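Local structure of Lmo0131 protein (Listeria monocytogenes, 4Q6J) at residues 82-87 with 244-249; 124-129 with 170-175; 218-223 with 234-239. The protein is of unknown function but adopts the EAL-domain barrel fold, and may hydrolyse cyclic di-GMP as active members of that family do. All blocks are in the same frame, centred on the assembly; numbering follows the deposited sequence. Where two conformers were deposited one is given.

In the fold
Contact 1 joins the end of helix 66-83 to the C-terminal helix 242-248, bringing together parts of the chain so far apart in sequence that both other contacts fall between them. Contact 2 lies on the outer side of the barrel wall, its centre about 24 Å from that of contact 1 and about 22 Å from that of contact 3. Contact 3 is formed near the end of the barrel sequence, where residues 234-239 also hold two ethanediol molecules. Contacts 1 and 3 meet directly although their centres are about 20 Å apart: Phe236 O lies 2.9 Å from Lys248 NZ and 3.0 Å from Tyr249 OH. Contact 2 touches neither; its nearest atoms to contact 3 are about 11 Å away.

Contact 1: 82-87 with 244-249; sequences NQLGGR and EIKQKY
A bend at chi2 (-97°) turns the carboxamide of Gln83, whose CG is anti to the backbone N (chi1 -167°), toward the amino end of Lys246, while the lysine chain runs extended beyond CG to span the gap between the two backbones. The side chains approach from opposite directions. Lys246 NZ donates to Gln83 OE1 over 2.9 Å, but it stands above the carbonyl plane and makes a C=O...N angle of 96°, well away from the lone-pair directions. Gln83 NE2 is 3.1 Å from the same NZ, two donors side by side without a bond. Below the charged tip the lysine is apolar, and its CE rests 4.0 Å from Leu84 CD2. Leu84 also opens a type I' turn that ends at Arg87, closed by Arg87 N to Leu84 O at 3.0 Å; Gly85 and Gly86 supply the positive phi angles. Arg87 NH2 lies 6.3 Å from Lys246 NZ, a like charge nearby, and is weakly bonded to Val252 O. Leu84 packs on Val252 too, placing the turn after helix 66-83 against the C-terminal tail, while Ile245 turns helix 242-248 onto Pro26 of strand 20-29 and Phe38 of strand 35-45.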
loop_
_atom_site.group_PDB
_atom_site.type_symbol
_atom_site.label_atom_id
_atom_site.label_comp_id
_atom_site.label_asym_id
_atom_site.label_seq_id
_atom_site.Cartn_x
_atom_site.Cartn_y
_atom_site.Cartn_z
ATOM N N ASN B 82 30.371 -18.128 13.408
ATOM C CA ASN B 82 31.160 -19.184 14.054
ATOM C C ASN B 82 32.627 -19.048 13.748
ATOM O O ASN B 82 33.446 -19.190 14.631
ATOM C CB ASN B 82 30.701 -20.594 13.654
ATOM C CG ASN B 82 29.372 -20.966 14.262
ATOM O OD1 ASN B 82 28.896 -20.348 15.219
ATOM N ND2 ASN B 82 28.769 -21.995 13.713
ATOM N N GLN B 83 32.948 -18.759 12.493
ATOM C CA GLN B 83 34.341 -18.565 12.104
ATOM C C GLN B 83 35.043 -17.410 12.838
ATOM O O GLN B 83 36.213 -17.521 13.154
ATOM C CB GLN B 83 34.489 -18.407 10.586
ATOM C CG GLN B 83 35.922 -18.517 10.108
ATOM C CD GLN B 83 36.620 -17.174 9.907
ATOM O OE1 GLN B 83 37.822 -17.117 9.620
ATOM N NE2 GLN B 83 35.870 -16.094 10.040
ATOM N N LEU B 84 34.332 -16.325 13.115
ATOM C CA LEU B 84 34.959 -15.114 13.634
ATOM C C LEU B 84 35.097 -15.148 15.136
ATOM O O LEU B 84 35.356 -14.133 15.757
ATOM C CB LEU B 84 34.200 -13.855 13.201
ATOM C CG LEU B 84 34.302 -13.616 11.692
ATOM C CD1 LEU B 84 33.270 -12.624 11.200
ATOM C CD2 LEU B 84 35.690 -13.155 11.325
ATOM N N GLY B 85 34.910 -16.310 15.725
ATOM C CA GLY B 85 35.262 -16.481 17.110
ATOM C C GLY B 85 34.483 -15.630 18.087
ATOM O O GLY B 85 34.897 -15.455 19.224
ATOM N N GLY B 86 33.348 -15.097 17.648
ATOM C CA GLY B 86 32.466 -14.338 18.514
ATOM C C GLY B 86 32.884 -12.902 18.594
ATOM O O GLY B 86 32.337 -12.153 19.376
ATOM N N ARG B 87 33.850 -12.517 17.775
ATOM C CA ARG B 87 34.420 -11.186 17.858
ATOM C C ARG B 87 33.585 -10.183 17.115
ATOM O O ARG B 87 33.723 -8.990 17.331
ATOM C CB ARG B 87 35.844 -11.170 17.318
ATOM C CG ARG B 87 36.741 -12.146 18.035
ATOM C CD ARG B 87 38.126 -12.230 17.404
ATOM N NE ARG B 87 38.144 -13.016 16.175
ATOM C CZ ARG B 87 38.512 -12.544 14.990
ATOM N NH1 ARG B 87 38.923 -11.282 14.864
ATOM N NH2 ARG B 87 38.487 -13.344 13.931
ATOM N N GLU B 244 37.144 -9.805 0.691
ATOM C CA GLU B 244 37.610 -8.442 0.484
ATOM C C GLU B 244 37.531 -7.559 1.750
ATOM O O GLU B 244 38.308 -6.604 1.924
ATOM C CB GLU B 244 36.863 -7.830 -0.678
ATOM C CG GLU B 244 36.878 -8.713 -1.896
ATOM C CD GLU B 244 36.060 -8.140 -3.055
ATOM O OE1 GLU B 244 35.772 -6.927 -3.053
ATOM O OE2 GLU B 244 35.695 -8.906 -3.974
ATOM N N ILE B 245 36.604 -7.883 2.640
ATOM C CA ILE B 245 36.643 -7.263 3.959
ATOM C C ILE B 245 37.971 -7.569 4.646
ATOM O O ILE B 245 38.675 -6.681 5.055
ATOM C CB ILE B 245 35.537 -7.771 4.891
ATOM C CG1 ILE B 245 34.149 -7.295 4.438
ATOM C CG2 ILE B 245 35.823 -7.313 6.308
ATOM C CD1 ILE B 245 33.927 -5.816 4.584
ATOM N N LYS B 246 38.314 -8.839 4.756
ATOM C CA LYS B 246 39.496 -9.223 5.502
ATOM C C LYS B 246 40.784 -8.684 4.880
ATOM O O LYS B 246 41.770 -8.429 5.594
ATOM C CB LYS B 246 39.552 -10.737 5.657
ATOM C CG LYS B 246 38.678 -11.257 6.773
ATOM C CD LYS B 246 38.609 -12.780 6.778
ATOM C CE LYS B 246 37.719 -13.312 7.901
ATOM N NZ LYS B 246 37.579 -14.805 7.846
ATOM N N GLN B 247 40.768 -8.493 3.560
ATOM C CA GLN B 247 41.921 -7.907 2.856
ATOM C C GLN B 247 42.013 -6.419 3.131
ATOM O O GLN B 247 43.087 -5.850 3.125
ATOM C CB GLN B 247 41.876 -8.208 1.357
ATOM C CG GLN B 247 42.095 -9.691 1.112
ATOM C CD GLN B 247 41.750 -10.187 -0.275
ATOM O OE1 GLN B 247 41.268 -9.442 -1.126
ATOM N NE2 GLN B 247 41.997 -11.474 -0.506
ATOM N N LYS B 248 40.873 -5.803 3.428
ATOM C CA LYS B 248 40.819 -4.372 3.706
ATOM C C LYS B 248 41.082 -4.074 5.162
ATOM O O LYS B 248 41.745 -3.096 5.496
ATOM C CB LYS B 248 39.468 -3.773 3.275
ATOM C CG LYS B 248 39.550 -2.270 3.035
ATOM C CD LYS B 248 38.208 -1.561 2.900
ATOM C CE LYS B 248 38.436 -0.059 2.883
ATOM N NZ LYS B 248 37.191 0.734 3.030
ATOM N N TYR B 249 40.548 -4.934 6.019
ATOM C CA TYR B 249 40.621 -4.794 7.463
ATOM C C TYR B 249 41.225 -6.057 8.014
ATOM O O TYR B 249 40.528 -7.052 8.206
ATOM C CB TYR B 249 39.225 -4.661 8.050
ATOM C CG TYR B 249 38.455 -3.478 7.527
ATOM C CD1 TYR B 249 38.771 -2.194 7.930
ATOM C CD2 TYR B 249 37.406 -3.649 6.642
ATOM C CE1 TYR B 249 38.066 -1.114 7.457
ATOM C CE2 TYR B 249 36.695 -2.581 6.176
ATOM C CZ TYR B 249 37.030 -1.312 6.585
ATOM O OH TYR B 249 36.312 -0.240 6.119
#

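Contact 2: 124-129 with 170-175; sequences IEIIER and LPIDIV
Lys146 NZ is gripped by Pro171 O, through a hydrogen bond, and by Asp173 OD1, through a salt bridge, and these two residues flank Ile172 in the turn that brings Leu170 and Ile172 up to Ile126. The turn is further fixed by Asp173 OD2, which accepts from Val152 N, and by an inverse gamma turn centred on Pro171, where Ile172 N makes a weak 3.0 Å bond to Leu170 O. Across the contact the touching is all methyl on methyl. Ile126 CD1 is the meeting point, 4.0 Å from Ile172 CD1 and 4.1 Å from Leu170 CD1, and the isoleucine crosses both side chains at a slant. CG1 of Ile126 stands anti to the carbonyl carbon (chi1 -53°) and its chain runs on nearly straight (chi2 166°), so that CD1 is carried out from the strand to both partners. Ile172 starts off to one side and is brought round by its own bent chain (chi2 -53°). In the parallel part of this EAL barrel, Ile126 of strand 122-127 meets the loop that leads into strand 174-177, its next-but-one neighbour beyond strand 151-154. The methyls meet on the outer side of the sheet, where Leu170 also packs on Leu142 of helix 136-146.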
loop_
_atom_site.group_PDB
_atom_site.type_symbol
_atom_site.label_atom_id
_atom_site.label_comp_id
_atom_site.label_asym_id
_atom_site.label_seq_id
_atom_site.Cartn_x
_atom_site.Cartn_y
_atom_site.Cartn_z
ATOM N N ILE B 124 18.790 -10.427 14.080
ATOM C CA ILE B 124 17.697 -10.488 13.120
ATOM C C ILE B 124 17.265 -9.071 12.845
ATOM O O ILE B 124 16.841 -8.373 13.749
ATOM C CB ILE B 124 16.492 -11.263 13.664
ATOM C CG1 ILE B 124 16.817 -12.756 13.780
ATOM C CG2 ILE B 124 15.259 -11.044 12.795
ATOM C CD1 ILE B 124 15.710 -13.576 14.412
ATOM N N GLU B 125 17.409 -8.653 11.590
ATOM C CA GLU B 125 17.009 -7.330 11.155
ATOM C C GLU B 125 15.686 -7.422 10.399
ATOM O O GLU B 125 15.600 -8.029 9.338
ATOM C CB GLU B 125 18.079 -6.689 10.281
ATOM C CG GLU B 125 17.550 -5.450 9.613
ATOM C CD GLU B 125 18.580 -4.704 8.808
ATOM O OE1 GLU B 125 19.774 -4.967 8.944
ATOM O OE2 GLU B 125 18.189 -3.821 8.024
ATOM N N ILE B 126 14.646 -6.839 10.967
ATOM C CA ILE B 126 13.300 -6.956 10.430
ATOM C C ILE B 126 13.156 -5.986 9.264
ATOM O O ILE B 126 13.411 -4.786 9.415
ATOM C CB ILE B 126 12.213 -6.677 11.521
ATOM C CG1 ILE B 126 12.443 -7.557 12.750
ATOM C CG2 ILE B 126 10.798 -6.843 10.950
ATOM C CD1 ILE B 126 11.665 -7.125 13.937
ATOM N N ILE B 127 12.785 -6.513 8.104
ATOM C CA ILE B 127 12.626 -5.712 6.904
ATOM C C ILE B 127 11.186 -5.816 6.355
ATOM O O ILE B 127 10.335 -6.460 6.978
ATOM C CB ILE B 127 13.699 -6.048 5.812
ATOM C CG1 ILE B 127 13.526 -7.458 5.245
ATOM C CG2 ILE B 127 15.071 -5.835 6.347
ATOM C CD1 ILE B 127 14.170 -7.619 3.909
ATOM N N GLU B 128 10.908 -5.160 5.226
ATOM C CA GLU B 128 9.606 -5.254 4.565
ATOM C C GLU B 128 8.442 -5.088 5.534
ATOM O O GLU B 128 7.488 -5.853 5.524
ATOM C CB GLU B 128 9.520 -6.555 3.755
ATOM C CG GLU B 128 10.581 -6.548 2.669
ATOM C CD GLU B 128 10.692 -7.831 1.852
ATOM O OE1 GLU B 128 9.827 -8.702 1.976
ATOM O OE2 GLU B 128 11.657 -7.973 1.068
ATOM N N ARG B 129 8.528 -4.075 6.379
ATOM C CA ARG B 129 7.575 -3.948 7.439
ATOM C C ARG B 129 6.286 -3.328 6.907
ATOM O O ARG B 129 6.349 -2.437 6.081
ATOM C CB ARG B 129 8.202 -3.098 8.536
ATOM C CG ARG B 129 9.588 -3.580 8.958
ATOM C CD ARG B 129 10.174 -2.778 10.151
ATOM N NE ARG B 129 10.542 -1.417 9.782
ATOM C CZ ARG B 129 9.716 -0.376 9.858
ATOM N NH1 ARG B 129 10.110 0.833 9.492
ATOM N NH2 ARG B 129 8.495 -0.551 10.310
ATOM N N LEU B 170 7.211 -4.746 19.574
ATOM C CA LEU B 170 8.182 -5.813 19.337
ATOM C C LEU B 170 9.393 -5.644 20.266
ATOM O O LEU B 170 9.617 -4.554 20.791
ATOM C CB LEU B 170 8.608 -5.818 17.870
ATOM C CG LEU B 170 7.490 -6.183 16.903
ATOM C CD1 LEU B 170 8.052 -6.166 15.524
ATOM C CD2 LEU B 170 6.965 -7.535 17.265
ATOM N N PRO B 171 10.167 -6.717 20.490
ATOM C CA PRO B 171 11.276 -6.610 21.445
ATOM C C PRO B 171 12.592 -6.142 20.782
ATOM O O PRO B 171 13.599 -6.815 20.777
ATOM C CB PRO B 171 11.375 -8.027 22.002
ATOM C CG PRO B 171 11.058 -8.857 20.856
ATOM C CD PRO B 171 9.956 -8.114 20.083
ATOM N N ILE B 172 12.550 -4.930 20.251
ATOM C CA ILE B 172 13.629 -4.362 19.465
ATOM C C ILE B 172 14.837 -3.938 20.320
ATOM O O ILE B 172 14.679 -3.295 21.356
ATOM C CB ILE B 172 13.110 -3.142 18.662
ATOM C CG1 ILE B 172 11.840 -3.487 17.885
ATOM C CG2 ILE B 172 14.164 -2.636 17.733
ATOM C CD1 ILE B 172 11.992 -4.682 17.026
ATOM N N ASP B 173 16.039 -4.324 19.878
ATOM C CA ASP B 173 17.309 -3.922 20.495
ATOM C C ASP B 173 17.972 -2.760 19.737
ATOM O O ASP B 173 18.601 -1.897 20.335
ATOM C CB ASP B 173 18.321 -5.078 20.495
ATOM C CG ASP B 173 17.861 -6.277 21.289
ATOM O OD1 ASP B 173 17.628 -6.125 22.504
ATOM O OD2 ASP B 173 17.754 -7.366 20.708
ATOM N N ILE B 174 17.868 -2.765 18.416
ATOM C CA ILE B 174 18.577 -1.791 17.591
ATOM C C ILE B 174 17.639 -1.181 16.545
ATOM O O ILE B 174 16.921 -1.881 15.834
ATOM C CB ILE B 174 19.802 -2.429 16.885
ATOM C CG1 ILE B 174 20.869 -2.847 17.897
ATOM C CG2 ILE B 174 20.391 -1.502 15.844
ATOM C CD1 ILE B 174 21.281 -4.274 17.723
ATOM N N VAL B 175 17.635 0.142 16.497
ATOM C CA VAL B 175 16.909 0.881 15.481
ATOM C C VAL B 175 17.878 1.327 14.406
ATOM O O VAL B 175 18.877 1.973 14.706
ATOM C CB VAL B 175 16.232 2.121 16.084
ATOM C CG1 VAL B 175 15.855 3.124 14.993
ATOM C CG2 VAL B 175 15.028 1.700 16.936
#

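Contact 3: 218-223 with 234-239; sequences EQVEKL and YYFSRP. With EDO (1,2-ethanediol), chain R; EDO (1,2-ethanediol), chain L.
Between residues 218-223 and 234-239 the contact is apolar: Val220 CG2 reaches Tyr235 CD2 and Phe236 CZ, each at 4.2 Å. Val220 holds this methyl anti to its carbonyl carbon, with CG1 opposite the backbone N (chi1 172°), and CG2 meets both rings obliquely while its side chain crosses that of Tyr235 at about a right angle. Between the aromatics, Tyr235 turns an edge to its neighbour: CD2 stands 3.6 Å above the Phe236 plane, offset toward the rim, and Phe236 CE2 lies in the plane of the tyrosine ring. Val220 and Phe236 also pack on Phe231 of strand 230-231, the short last strand of the barrel, which runs parallel to strand 208-211 and antiparallel to strand 20-29. The helix and the loop that precede and follow this strand are thus drawn together beside it, a late step of the alternating helix-and-strand order of the EAL barrel. Among the polar contacts, Tyr235 is tied by its backbone to Val214, and Ser237 OG donates to Arg238 O over 2.9 Å, in the carbonyl plane on a lone pair. Tyr234 O accepts from O2 of the chain R ethanediol and Tyr234 N donates to O1 of the chain L ethanediol, both at 2.8 Å. C1 of the chain R diol sits 3.5 Å above the centre of the Tyr234 ring. Both diols probably come from the crystallisation liquor. Between subunits, Arg238 NE forms a salt bridge with Asp5 of the second subunit, and Tyr234 OH is hydrogen-bonded to the backbone O of the same Asp5.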
loop_
_atom_site.group_PDB
_atom_site.type_symbol
_atom_site.label_atom_id
_atom_site.label_comp_id
_atom_site.label_asym_id
_atom_site.label_seq_id
_atom_site.Cartn_x
_atom_site.Cartn_y
_atom_site.Cartn_z
ATOM N N GLU B 218 31.537 15.181 7.929
ATOM C CA GLU B 218 30.669 16.181 8.539
ATOM C C GLU B 218 29.424 15.523 9.151
ATOM O O GLU B 218 28.951 15.939 10.216
ATOM C CB GLU B 218 30.294 17.290 7.543
ATOM C CG GLU B 218 31.448 18.237 7.200
ATOM C CD GLU B 218 31.067 19.393 6.251
ATOM O OE1 GLU B 218 29.893 19.825 6.234
ATOM O OE2 GLU B 218 31.964 19.884 5.523
ATOM N N GLN B 219 28.909 14.492 8.481
ATOM C CA GLN B 219 27.852 13.666 9.054
ATOM C C GLN B 219 28.323 12.974 10.316
ATOM O O GLN B 219 27.593 12.950 11.296
ATOM C CB GLN B 219 27.365 12.606 8.067
ATOM C CG GLN B 219 26.288 13.103 7.116
ATOM C CD GLN B 219 26.014 12.125 5.989
ATOM O OE1 GLN B 219 26.924 11.514 5.432
ATOM N NE2 GLN B 219 24.753 11.968 5.657
ATOM N N VAL B 220 29.517 12.393 10.284
ATOM C CA VAL B 220 30.049 11.719 11.454
ATOM C C VAL B 220 30.110 12.641 12.667
ATOM O O VAL B 220 29.729 12.283 13.787
ATOM C CB VAL B 220 31.432 11.152 11.182
ATOM C CG1 VAL B 220 32.054 10.621 12.486
ATOM C CG2 VAL B 220 31.334 10.058 10.124
ATOM N N GLU B 221 30.580 13.852 12.427
ATOM C CA GLU B 221 30.675 14.826 13.495
ATOM C C GLU B 221 29.296 15.042 14.154
ATOM O O GLU B 221 29.182 14.985 15.377
ATOM C CB GLU B 221 31.247 16.132 12.959
ATOM C CG GLU B 221 32.695 16.015 12.569
ATOM C CD GLU B 221 33.196 17.236 11.804
ATOM O OE1 GLU B 221 32.378 18.112 11.454
ATOM O OE2 GLU B 221 34.410 17.328 11.553
ATOM N N LYS B 222 28.257 15.267 13.337
ATOM C CA LYS B 222 26.914 15.556 13.841
ATOM C C LYS B 222 26.316 14.382 14.573
ATOM O O LYS B 222 25.756 14.524 15.638
ATOM C CB LYS B 222 25.988 15.940 12.701
ATOM C CG LYS B 222 26.410 17.225 12.019
ATOM C CD LYS B 222 25.389 17.692 11.018
ATOM C CE LYS B 222 25.861 18.967 10.316
ATOM N NZ LYS B 222 26.904 18.677 9.297
ATOM N N LEU B 223 26.435 13.213 13.976
ATOM C CA LEU B 223 25.805 12.025 14.529
ATOM C C LEU B 223 26.493 11.609 15.813
ATOM O O LEU B 223 25.819 11.189 16.740
ATOM C CB LEU B 223 25.758 10.895 13.490
ATOM C CG LEU B 223 25.014 11.308 12.219
ATOM C CD1 LEU B 223 25.294 10.322 11.077
ATOM C CD2 LEU B 223 23.496 11.520 12.493
ATOM N N TYR B 234 29.032 4.249 2.945
ATOM C CA TYR B 234 30.160 4.300 2.021
ATOM C C TYR B 234 31.459 4.843 2.644
ATOM O O TYR B 234 32.565 4.417 2.290
ATOM C CB TYR B 234 29.781 5.103 0.757
ATOM C CG TYR B 234 30.525 4.642 -0.459
ATOM C CD1 TYR B 234 30.096 3.533 -1.180
ATOM C CD2 TYR B 234 31.684 5.292 -0.873
ATOM C CE1 TYR B 234 30.795 3.099 -2.288
ATOM C CE2 TYR B 234 32.390 4.862 -1.988
ATOM C CZ TYR B 234 31.945 3.768 -2.688
ATOM O OH TYR B 234 32.650 3.345 -3.803
ATOM N N TYR B 235 31.321 5.771 3.582
ATOM C CA TYR B 235 32.468 6.440 4.198
ATOM C C TYR B 235 33.417 5.450 4.868
ATOM O O TYR B 235 34.636 5.684 4.984
ATOM C CB TYR B 235 31.997 7.487 5.213
ATOM C CG TYR B 235 33.122 8.296 5.828
ATOM C CD1 TYR B 235 33.778 9.274 5.097
ATOM C CD2 TYR B 235 33.529 8.085 7.141
ATOM C CE1 TYR B 235 34.813 10.015 5.650
ATOM C CE2 TYR B 235 34.568 8.811 7.705
ATOM C CZ TYR B 235 35.209 9.782 6.952
ATOM O OH TYR B 235 36.248 10.529 7.484
ATOM N N PHE B 236 32.847 4.344 5.314
ATOM C CA PHE B 236 33.623 3.288 5.912
ATOM C C PHE B 236 33.844 2.194 4.881
ATOM O O PHE B 236 34.992 1.933 4.490
ATOM C CB PHE B 236 32.933 2.815 7.180
ATOM C CG PHE B 236 32.794 3.913 8.194
ATOM C CD1 PHE B 236 33.886 4.317 8.931
ATOM C CD2 PHE B 236 31.597 4.605 8.343
ATOM C CE1 PHE B 236 33.789 5.357 9.845
ATOM C CE2 PHE B 236 31.487 5.655 9.254
ATOM C CZ PHE B 236 32.582 6.025 10.013
ATOM N N SER B 237 32.759 1.592 4.399
ATOM C CA SER B 237 32.873 0.564 3.350
ATOM C C SER B 237 31.535 0.194 2.687
ATOM O O SER B 237 30.548 -0.054 3.378
ATOM C CB SER B 237 33.530 -0.710 3.915
ATOM O OG SER B 237 33.805 -1.660 2.897
ATOM N N ARG B 238 31.513 0.143 1.354
ATOM C CA ARG B 238 30.436 -0.522 0.639
ATOM C C ARG B 238 30.339 -1.985 1.108
ATOM O O ARG B 238 31.265 -2.506 1.730
ATOM C CB ARG B 238 30.746 -0.495 -0.847
ATOM C CG ARG B 238 32.067 -1.153 -1.207
ATOM C CD ARG B 238 32.559 -0.695 -2.570
ATOM N NE ARG B 238 32.543 -1.788 -3.536
ATOM C CZ ARG B 238 33.611 -2.492 -3.907
ATOM N NH1 ARG B 238 34.798 -2.216 -3.396
ATOM N NH2 ARG B 238 33.491 -3.478 -4.792
ATOM N N PRO B 239 29.224 -2.660 0.810
ATOM C CA PRO B 239 29.187 -4.095 1.114
ATOM C C PRO B 239 30.178 -4.893 0.244
ATOM O O PRO B 239 30.348 -4.575 -0.929
ATOM C CB PRO B 239 27.739 -4.467 0.794
ATOM C CG PRO B 239 27.002 -3.164 0.897
ATOM C CD PRO B 239 27.921 -2.175 0.329
HETATM C C1 EDO R . 33.758 2.412 0.245
HETATM O O1 EDO R . 33.913 1.277 -0.604
HETATM C C2 EDO R . 35.109 3.100 0.290
HETATM O O2 EDO R . 35.089 4.210 1.189
HETATM C C1 EDO L . 25.792 4.276 1.139
HETATM O O1 EDO L . 26.485 5.052 2.119
HETATM C C2 EDO L . 25.363 2.936 1.691
HETATM O O2 EDO L . 26.495 2.131 2.010
#